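Local coordinates for SusD homolog (Bacteroides thetaiotaomicron VPI-5482, PDB 3FDH), which probably binds glycans for import at the outer membrane, as a presumed lipoprotein of the SusD/RagB family, at residues G54-L59 with Q312-Y317; S46-Y51 with Y60-R65; F261-S266 with P300-A305. All coordinates share one frame; numbering follows the deposited sequence.

Interaction 1: residues G54-L59 with Q312-Y317; sequences GVDNQL and QSTSKY
Val55 and Ser313 meet through their backbones: Ser313 N donates to Val55 O at 2.8 Å, the N-H...O angle 152°. The same carbonyl oxygen also takes a CA-H...O contact from Gln312, whose CA lies 3.2 Å from Val55 O, so two neighbouring residues of the loop grip one acceptor. A second bond goes from side chain to backbone. Gln312 reaches along the 54-59 segment with CG anti to its backbone N (chi1 -167°) and the chain extended beyond, and this carries OE1 to 3.0 Å from Asn57 N. That bond is bent, 141° at the hydrogen. At the other end of the amide, NE2 makes a weak hydrogen bond to the hydroxyl of Tyr61. Across the contact, the Asp56 carboxylate lies against a methyl, Thr314 CG2 standing 3.2 Å from Asp56 CG. On the loop side Ser313 OG turns back into its own chain and accepts from Ser315 N at 3.2 Å and from Lys316 N at 3.0 Å, an ST turn and an ST motif on one hydroxyl that fix the bend leading to Tyr317. The Tyr317 ring then comes up obliquely against Val55 CG1, which touches its CD2 at 3.7 Å, while its OH bonds to Asp311 N. The contact is near the surface, where the chain passes from strand 52-54 into helix 57-63; Val55 pairs through its backbone with Gly260, just before strand 261-263, and Leu59 faces helix 40-48.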
loop_
_atom_site.group_PDB
_atom_site.type_symbol
_atom_site.label_atom_id
_atom_site.label_comp_id
_atom_site.label_asym_id
_atom_site.label_seq_id
_atom_site.Cartn_x
_atom_site.Cartn_y
_atom_site.Cartn_z
ATOM N N GLY A 54 -9.083 8.670 -11.529
ATOM C CA GLY A 54 -8.182 8.984 -12.631
ATOM C C GLY A 54 -8.937 9.881 -13.595
ATOM O O GLY A 54 -9.980 9.495 -14.122
ATOM N N VAL A 55 -8.384 11.063 -13.847
ATOM C CA VAL A 55 -9.089 12.115 -14.624
ATOM C C VAL A 55 -8.380 12.523 -15.932
ATOM O O VAL A 55 -8.941 13.209 -16.777
ATOM C CB VAL A 55 -9.394 13.384 -13.726
ATOM C CG1 VAL A 55 -10.430 13.050 -12.585
ATOM C CG2 VAL A 55 -8.087 14.026 -13.166
ATOM N N ASP A 56 -7.143 12.089 -16.089
ATOM C CA ASP A 56 -6.396 12.399 -17.301
ATOM C C ASP A 56 -5.463 11.283 -17.776
ATOM O O ASP A 56 -4.903 10.526 -16.989
ATOM C CB ASP A 56 -5.581 13.684 -17.103
ATOM C CG ASP A 56 -5.025 14.213 -18.414
ATOM O OD1 ASP A 56 -5.814 14.549 -19.309
ATOM O OD2 ASP A 56 -3.795 14.284 -18.551
ATOM N N ASN A 57 -5.357 11.206 -19.096
ATOM C CA ASN A 57 -4.427 10.343 -19.780
ATOM C C ASN A 57 -4.543 8.890 -19.343
ATOM O O ASN A 57 -5.640 8.357 -19.206
ATOM C CB ASN A 57 -3.009 10.882 -19.539
ATOM C CG ASN A 57 -2.009 10.519 -20.657
ATOM O OD1 ASN A 57 -2.100 9.473 -21.297
ATOM N ND2 ASN A 57 -1.039 11.388 -20.868
ATOM N N GLN A 58 -3.410 8.242 -19.125
ATOM C CA GLN A 58 -3.455 6.823 -18.771
ATOM C C GLN A 58 -4.379 6.467 -17.615
ATOM O O GLN A 58 -5.140 5.498 -17.703
ATOM C CB GLN A 58 -2.066 6.242 -18.515
ATOM C CG GLN A 58 -1.314 6.058 -19.811
ATOM C CD GLN A 58 0.075 5.426 -19.627
ATOM O OE1 GLN A 58 1.090 6.131 -19.776
ATOM N NE2 GLN A 58 0.132 4.105 -19.275
ATOM N N LEU A 59 -4.307 7.230 -16.549
ATOM C CA LEU A 59 -5.128 6.955 -15.357
ATOM C C LEU A 59 -6.623 7.178 -15.668
ATOM O O LEU A 59 -7.493 6.577 -15.031
ATOM C CB LEU A 59 -4.653 7.764 -14.143
ATOM C CG LEU A 59 -5.036 7.202 -12.774
ATOM C CD1 LEU A 59 -4.460 5.791 -12.578
ATOM C CD2 LEU A 59 -4.558 8.143 -11.688
ATOM N N GLN A 312 -12.526 13.896 -19.078
ATOM C CA GLN A 312 -11.075 13.881 -19.041
ATOM C C GLN A 312 -10.542 15.318 -18.979
ATOM O O GLN A 312 -10.798 16.151 -19.862
ATOM C CB GLN A 312 -10.556 13.107 -20.240
ATOM C CG GLN A 312 -9.102 12.791 -20.104
ATOM C CD GLN A 312 -8.579 12.002 -21.268
ATOM O OE1 GLN A 312 -7.396 11.637 -21.291
ATOM N NE2 GLN A 312 -9.443 11.739 -22.256
ATOM N N SER A 313 -9.837 15.630 -17.904
ATOM C CA SER A 313 -9.381 16.982 -17.663
ATOM C C SER A 313 -8.475 17.036 -16.438
ATOM O O SER A 313 -8.704 16.330 -15.452
ATOM C CB SER A 313 -10.607 17.862 -17.404
ATOM O OG SER A 313 -10.266 19.191 -17.013
ATOM N N THR A 314 -7.470 17.900 -16.497
ATOM C CA THR A 314 -6.535 18.027 -15.395
ATOM C C THR A 314 -6.860 19.265 -14.583
ATOM O O THR A 314 -6.186 19.577 -13.607
ATOM C CB THR A 314 -5.063 18.111 -15.855
ATOM O OG1 THR A 314 -4.906 19.221 -16.749
ATOM C CG2 THR A 314 -4.623 16.801 -16.547
ATOM N N SER A 315 -7.911 19.954 -14.996
ATOM C CA SER A 315 -8.308 21.198 -14.346
ATOM C C SER A 315 -9.732 21.262 -13.792
ATOM O O SER A 315 -10.016 22.055 -12.902
ATOM C CB SER A 315 -8.125 22.372 -15.314
ATOM O OG SER A 315 -8.846 22.203 -16.515
ATOM N N LYS A 316 -10.614 20.412 -14.272
ATOM C CA LYS A 316 -12.024 20.491 -13.859
ATOM C C LYS A 316 -12.367 20.144 -12.405
ATOM O O LYS A 316 -13.172 20.806 -11.719
ATOM C CB LYS A 316 -12.863 19.611 -14.757
ATOM C CG LYS A 316 -14.347 19.638 -14.443
ATOM C CD LYS A 316 -15.093 18.658 -15.316
ATOM C CE LYS A 316 -16.587 18.631 -15.013
ATOM N NZ LYS A 316 -17.233 19.972 -15.172
ATOM N N TYR A 317 -11.789 19.056 -11.962
ATOM C CA TYR A 317 -12.125 18.469 -10.655
ATOM C C TYR A 317 -11.196 18.833 -9.526
ATOM O O TYR A 317 -9.989 19.018 -9.681
ATOM C CB TYR A 317 -12.183 16.934 -10.764
ATOM C CG TYR A 317 -13.161 16.429 -11.805
ATOM C CD1 TYR A 317 -14.538 16.455 -11.555
ATOM C CD2 TYR A 317 -12.725 15.970 -13.062
ATOM C CE1 TYR A 317 -15.436 16.030 -12.496
ATOM C CE2 TYR A 317 -13.642 15.543 -14.021
ATOM C CZ TYR A 317 -14.997 15.570 -13.726
ATOM O OH TYR A 317 -15.930 15.168 -14.667
#

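Interaction 2: residues S46-Y51 with Y60-R65; sequences SSYIEY and YYAEVR
Two helix C-termini, those of helices 40-48 and 57-63, come together here, and Ser47 OG of the first donates to Glu63 OE1 of the second at 2.7 Å. The hydroxyl meets that oxygen from above the carboxylate plane, 54° out of it; the same OE1 also takes Gly54 N, and OE2 is held by Gly308 N. Water 1 lies within hydrogen-bonding distance of Ser47 O and Glu63 OE2 and accepts from Arg65 NH1. Each helix finishes in a Schellman motif, with Glu50 and Arg65 at positive phi; in the first, Tyr51 N returns to Ser46 O and Glu50 N to Ser47 O. At the second, Arg65 folds its bent side chain back over its own helix end, and NH1 donates to Ala62 O at 2.9 Å, nearly straight at 166°. Arg65 N reaches that carbonyl from the opposite face, so one oxygen carries two donors from one residue. The guanidinium is turned 79° from the Tyr48 ring, and Tyr48 CD1 lies over its face, 3.7 Å from Arg65 NH1. Beside it, Tyr48 CE1 packs on Ala62 CB. Water 2 sits between Tyr48 O and Glu50 OE2, with a weak bond from Arg65 NH2.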
loop_
_atom_site.group_PDB
_atom_site.type_symbol
_atom_site.label_atom_id
_atom_site.label_comp_id
_atom_site.label_asym_id
_atom_site.label_seq_id
_atom_site.Cartn_x
_atom_site.Cartn_y
_atom_site.Cartn_z
ATOM N N SER A 46 -5.152 3.236 -6.325
ATOM C CA SER A 46 -5.925 4.375 -5.823
ATOM C C SER A 46 -7.218 4.546 -6.581
ATOM O O SER A 46 -8.277 4.811 -6.011
ATOM C CB SER A 46 -5.128 5.682 -5.906
ATOM O OG SER A 46 -3.966 5.665 -5.123
ATOM N N SER A 47 -7.120 4.341 -7.889
ATOM C CA SER A 47 -8.279 4.422 -8.758
ATOM C C SER A 47 -9.153 3.166 -8.584
ATOM O O SER A 47 -10.346 3.228 -8.396
ATOM C CB SER A 47 -7.865 4.501 -10.237
ATOM O OG SER A 47 -8.966 4.283 -11.083
ATOM N N TYR A 48 -8.535 1.999 -8.609
ATOM C CA TYR A 48 -9.333 0.777 -8.577
ATOM C C TYR A 48 -10.242 0.667 -7.345
ATOM O O TYR A 48 -11.394 0.232 -7.470
ATOM C CB TYR A 48 -8.484 -0.468 -8.764
ATOM C CG TYR A 48 -7.671 -0.531 -10.019
ATOM C CD1 TYR A 48 -8.069 0.125 -11.171
ATOM C CD2 TYR A 48 -6.569 -1.373 -10.100
ATOM C CE1 TYR A 48 -7.355 -0.010 -12.334
ATOM C CE2 TYR A 48 -5.847 -1.497 -11.254
ATOM C CZ TYR A 48 -6.261 -0.832 -12.388
ATOM O OH TYR A 48 -5.569 -0.974 -13.593
ATOM N N ILE A 49 -9.747 1.060 -6.173
ATOM C CA ILE A 49 -10.523 0.991 -4.913
ATOM C C ILE A 49 -11.039 2.341 -4.444
ATOM O O ILE A 49 -11.423 2.560 -3.300
ATOM C CB ILE A 49 -9.867 0.134 -3.801
ATOM C CG1 ILE A 49 -8.402 0.464 -3.582
ATOM C CG2 ILE A 49 -9.985 -1.342 -4.242
ATOM C CD1 ILE A 49 -8.134 1.818 -3.087
ATOM N N GLU A 50 -10.995 3.255 -5.403
ATOM C CA GLU A 50 -11.700 4.529 -5.309
ATOM C C GLU A 50 -11.318 5.501 -4.223
ATOM O O GLU A 50 -12.149 6.260 -3.708
ATOM C CB GLU A 50 -13.216 4.283 -5.359
ATOM C CG GLU A 50 -13.672 3.572 -6.656
ATOM C CD GLU A 50 -15.164 3.396 -6.790
ATOM O OE1 GLU A 50 -15.941 3.909 -5.969
ATOM O OE2 GLU A 50 -15.568 2.690 -7.736
ATOM N N TYR A 51 -10.029 5.510 -3.926
ATOM C CA TYR A 51 -9.445 6.553 -3.035
ATOM C C TYR A 51 -9.313 7.882 -3.803
ATOM O O TYR A 51 -9.322 9.011 -3.244
ATOM C CB TYR A 51 -8.055 6.143 -2.627
ATOM C CG TYR A 51 -7.959 5.215 -1.446
ATOM C CD1 TYR A 51 -8.999 5.131 -0.495
ATOM C CD2 TYR A 51 -6.790 4.475 -1.218
ATOM C CE1 TYR A 51 -8.875 4.314 0.634
ATOM C CE2 TYR A 51 -6.659 3.666 -0.111
ATOM C CZ TYR A 51 -7.667 3.604 0.833
ATOM O OH TYR A 51 -7.501 2.773 1.927
ATOM N N TYR A 60 -6.895 8.009 -16.661
ATOM C CA TYR A 60 -8.291 8.256 -17.083
ATOM C C TYR A 60 -8.823 6.973 -17.697
ATOM O O TYR A 60 -9.935 6.514 -17.364
ATOM C CB TYR A 60 -8.427 9.415 -18.076
ATOM C CG TYR A 60 -9.775 9.403 -18.767
ATOM C CD1 TYR A 60 -10.901 9.912 -18.144
ATOM C CD2 TYR A 60 -9.929 8.820 -20.006
ATOM C CE1 TYR A 60 -12.149 9.870 -18.756
ATOM C CE2 TYR A 60 -11.169 8.775 -20.632
ATOM C CZ TYR A 60 -12.275 9.272 -19.979
ATOM O OH TYR A 60 -13.497 9.219 -20.574
ATOM N N TYR A 61 -7.982 6.372 -18.528
ATOM C CA TYR A 61 -8.339 5.118 -19.261
ATOM C C TYR A 61 -8.442 3.917 -18.314
ATOM O O TYR A 61 -9.208 2.961 -18.525
ATOM C CB TYR A 61 -7.449 4.879 -20.492
ATOM C CG TYR A 61 -7.755 5.964 -21.532
ATOM C CD1 TYR A 61 -8.983 5.989 -22.179
ATOM C CD2 TYR A 61 -6.871 6.992 -21.773
ATOM C CE1 TYR A 61 -9.316 7.008 -23.081
ATOM C CE2 TYR A 61 -7.184 8.019 -22.662
ATOM C CZ TYR A 61 -8.411 8.029 -23.305
ATOM O OH TYR A 61 -8.696 9.051 -24.192
ATOM N N ALA A 62 -7.704 4.011 -17.232
ATOM C CA ALA A 62 -7.778 2.999 -16.160
ATOM C C ALA A 62 -9.115 3.191 -15.437
ATOM O O ALA A 62 -9.850 2.252 -15.149
ATOM C CB ALA A 62 -6.591 3.116 -15.167
ATOM N N GLU A 63 -9.443 4.445 -15.160
ATOM C CA GLU A 63 -10.670 4.763 -14.464
ATOM C C GLU A 63 -11.939 4.275 -15.180
ATOM O O GLU A 63 -12.880 3.775 -14.559
ATOM C CB GLU A 63 -10.735 6.287 -14.255
ATOM C CG GLU A 63 -11.919 6.759 -13.354
ATOM C CD GLU A 63 -11.810 6.293 -11.900
ATOM O OE1 GLU A 63 -10.686 6.325 -11.321
ATOM O OE2 GLU A 63 -12.875 5.967 -11.320
ATOM N N VAL A 64 -11.957 4.428 -16.496
ATOM C CA VAL A 64 -13.136 4.095 -17.297
ATOM C C VAL A 64 -13.015 2.696 -17.821
ATOM O O VAL A 64 -13.823 2.199 -18.557
ATOM C CB VAL A 64 -13.416 5.118 -18.414
ATOM C CG1 VAL A 64 -13.757 6.489 -17.788
ATOM C CG2 VAL A 64 -12.259 5.167 -19.492
ATOM N N ARG A 65 -11.930 2.078 -17.424
ATOM C CA ARG A 65 -11.617 0.683 -17.786
ATOM C C ARG A 65 -11.562 0.443 -19.258
ATOM O O ARG A 65 -12.130 -0.544 -19.747
ATOM C CB ARG A 65 -12.631 -0.273 -17.179
ATOM C CG ARG A 65 -12.804 -0.163 -15.703
ATOM C CD ARG A 65 -11.569 -0.494 -14.895
ATOM N NE ARG A 65 -12.022 -0.613 -13.528
ATOM C CZ ARG A 65 -11.882 0.299 -12.579
ATOM N NH1 ARG A 65 -11.147 1.392 -12.759
ATOM N NH2 ARG A 65 -12.426 0.065 -11.410
HETATM O O HOH W 1 -12.170 3.314 -10.597
HETATM O O HOH W 2 -13.676 0.828 -8.677
#

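Interaction 3: residues F261-S266 with P300-A305; sequences FGASTS and PSLVPA
Ala305 is held by both its backbone polar atoms: its N donates to Ala263 O at 2.8 Å, in the carbonyl plane, and its O is gripped by Thr265. Thr265 OG1 lies 2.8 Å from Ala305 O and donates to it from well above the carbonyl plane, 68° out, while Thr265 N adds a weak bond at 3.3 Å. With OG1 anti to the carbonyl carbon (chi1 -65°), the hydroxyl stays beside its own backbone N, and both donors can turn to one oxygen. The two backbone bonds make Ser264 and Ala305 a single beta bridge next to strand 261-263. Pro304 CB closes on the hydroxyl, 3.6 Å from Thr265 OG1, and Ala263 CB packs on Pro304 CB and Leu302 CD1. Farther out, Ser264 is the N-cap of helix 265-274, its OG accepting from Leu267 N and bonding to Glu50 O. A valine in place of Thr265 would remove the hydroxyl and probably leave Ala305 O, of this residue's two bonds, with the weak backbone one, its carbonyl less firmly fixed. The chemistry is mixed: a backbone bridge, with the threonine hydroxyl as second donor to the loop carbonyl, and Gly262, where a side chain would crowd Ala305 CB, lets the loop come close.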
loop_
_atom_site.group_PDB
_atom_site.type_symbol
_atom_site.label_atom_id
_atom_site.label_comp_id
_atom_site.label_asym_id
_atom_site.label_seq_id
_atom_site.Cartn_x
_atom_site.Cartn_y
_atom_site.Cartn_z
ATOM N N PHE A 261 -5.243 12.922 -10.921
ATOM C CA PHE A 261 -6.243 12.530 -9.913
ATOM C C PHE A 261 -7.250 13.639 -9.627
ATOM O O PHE A 261 -6.946 14.818 -9.651
ATOM C CB PHE A 261 -5.614 12.246 -8.551
ATOM C CG PHE A 261 -4.794 10.983 -8.459
ATOM C CD1 PHE A 261 -5.238 9.790 -8.963
ATOM C CD2 PHE A 261 -3.609 11.006 -7.756
ATOM C CE1 PHE A 261 -4.482 8.654 -8.805
ATOM C CE2 PHE A 261 -2.866 9.875 -7.580
ATOM C CZ PHE A 261 -3.298 8.705 -8.098
ATOM N N GLY A 262 -8.458 13.183 -9.357
ATOM C CA GLY A 262 -9.597 13.980 -8.941
ATOM C C GLY A 262 -10.202 13.377 -7.672
ATOM O O GLY A 262 -10.087 12.194 -7.396
ATOM N N ALA A 263 -10.781 14.240 -6.856
ATOM C CA ALA A 263 -11.382 13.826 -5.584
ATOM C C ALA A 263 -12.464 12.767 -5.840
ATOM O O ALA A 263 -13.331 12.940 -6.693
ATOM C CB ALA A 263 -11.994 15.045 -4.897
ATOM N N SER A 264 -12.410 11.689 -5.062
ATOM C CA SER A 264 -13.357 10.583 -5.158
ATOM C C SER A 264 -14.702 10.847 -4.521
ATOM O O SER A 264 -14.791 11.104 -3.313
ATOM C CB SER A 264 -12.763 9.330 -4.505
ATOM O OG SER A 264 -13.698 8.263 -4.503
ATOM N N THR A 265 -15.741 10.754 -5.346
ATOM C CA THR A 265 -17.115 10.962 -4.888
ATOM C C THR A 265 -17.512 9.873 -3.889
ATOM O O THR A 265 -18.000 10.153 -2.796
ATOM C CB THR A 265 -18.113 11.031 -6.062
ATOM O OG1 THR A 265 -17.828 12.184 -6.869
ATOM C CG2 THR A 265 -19.544 11.165 -5.547
ATOM N N SER A 266 -17.295 8.629 -4.278
ATOM C CA SER A 266 -17.651 7.485 -3.419
ATOM C C SER A 266 -16.985 7.609 -2.041
ATOM O O SER A 266 -17.593 7.355 -0.995
ATOM C CB SER A 266 -17.374 6.131 -4.125
ATOM O OG SER A 266 -15.986 5.879 -4.323
ATOM N N PRO A 300 -20.415 21.984 -3.170
ATOM C CA PRO A 300 -20.358 21.779 -4.617
ATOM C C PRO A 300 -19.146 22.399 -5.274
ATOM O O PRO A 300 -18.790 22.019 -6.376
ATOM C CB PRO A 300 -21.655 22.437 -5.125
ATOM C CG PRO A 300 -22.125 23.287 -4.034
ATOM C CD PRO A 300 -21.675 22.615 -2.767
ATOM N N SER A 301 -18.499 23.339 -4.598
ATOM C CA SER A 301 -17.307 23.978 -5.191
ATOM C C SER A 301 -16.109 23.048 -5.250
ATOM O O SER A 301 -15.107 23.355 -5.893
ATOM C CB SER A 301 -16.925 25.268 -4.485
ATOM O OG SER A 301 -16.515 25.080 -3.156
ATOM N N LEU A 302 -16.214 21.904 -4.591
ATOM C CA LEU A 302 -15.140 20.917 -4.640
ATOM C C LEU A 302 -15.038 20.297 -6.014
ATOM O O LEU A 302 -13.968 19.907 -6.474
ATOM C CB LEU A 302 -15.371 19.805 -3.612
ATOM C CG LEU A 302 -14.400 18.620 -3.654
ATOM C CD1 LEU A 302 -12.937 19.106 -3.432
ATOM C CD2 LEU A 302 -14.822 17.578 -2.620
ATOM N N VAL A 303 -16.183 20.216 -6.670
ATOM C CA VAL A 303 -16.274 19.566 -7.973
ATOM C C VAL A 303 -15.591 18.177 -7.912
ATOM O O VAL A 303 -14.592 17.901 -8.605
ATOM C CB VAL A 303 -15.688 20.444 -9.115
ATOM C CG1 VAL A 303 -16.045 19.837 -10.500
ATOM C CG2 VAL A 303 -16.187 21.893 -9.013
ATOM N N PRO A 304 -16.132 17.276 -7.072
ATOM C CA PRO A 304 -15.536 15.937 -7.059
ATOM C C PRO A 304 -15.792 15.206 -8.358
ATOM O O PRO A 304 -16.725 15.520 -9.117
ATOM C CB PRO A 304 -16.224 15.255 -5.861
ATOM C CG PRO A 304 -17.591 15.931 -5.791
ATOM C CD PRO A 304 -17.358 17.360 -6.263
ATOM N N ALA A 305 -14.919 14.252 -8.618
ATOM C CA ALA A 305 -14.973 13.441 -9.824
ATOM C C ALA A 305 -15.860 12.200 -9.614
ATOM O O ALA A 305 -15.761 11.515 -8.568
ATOM C CB ALA A 305 -13.550 13.048 -10.270
#

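Overall arrangement
The three contacts form one cluster on the same side of the chain's centre, their centres about 11 to 13 Å apart. Interactions 1 and 2 share helix 57-63, and they also touch through packing of Tyr60 on Gln312. The antiparallel pair of strands 52-54 and 261-263 links interaction 1 to interaction 3, while a hydrogen bond from Glu50 to Ser266 connects interaction 2 to interaction 3. Along the chain, interaction 2 closes before interaction 3 opens, interaction 3 lies nested within the loop closed by interaction 1, and interactions 1 and 2 alternate. Early helices and the 300-317 region, far apart in sequence, are thereby brought together in this mostly helical SusD-like fold.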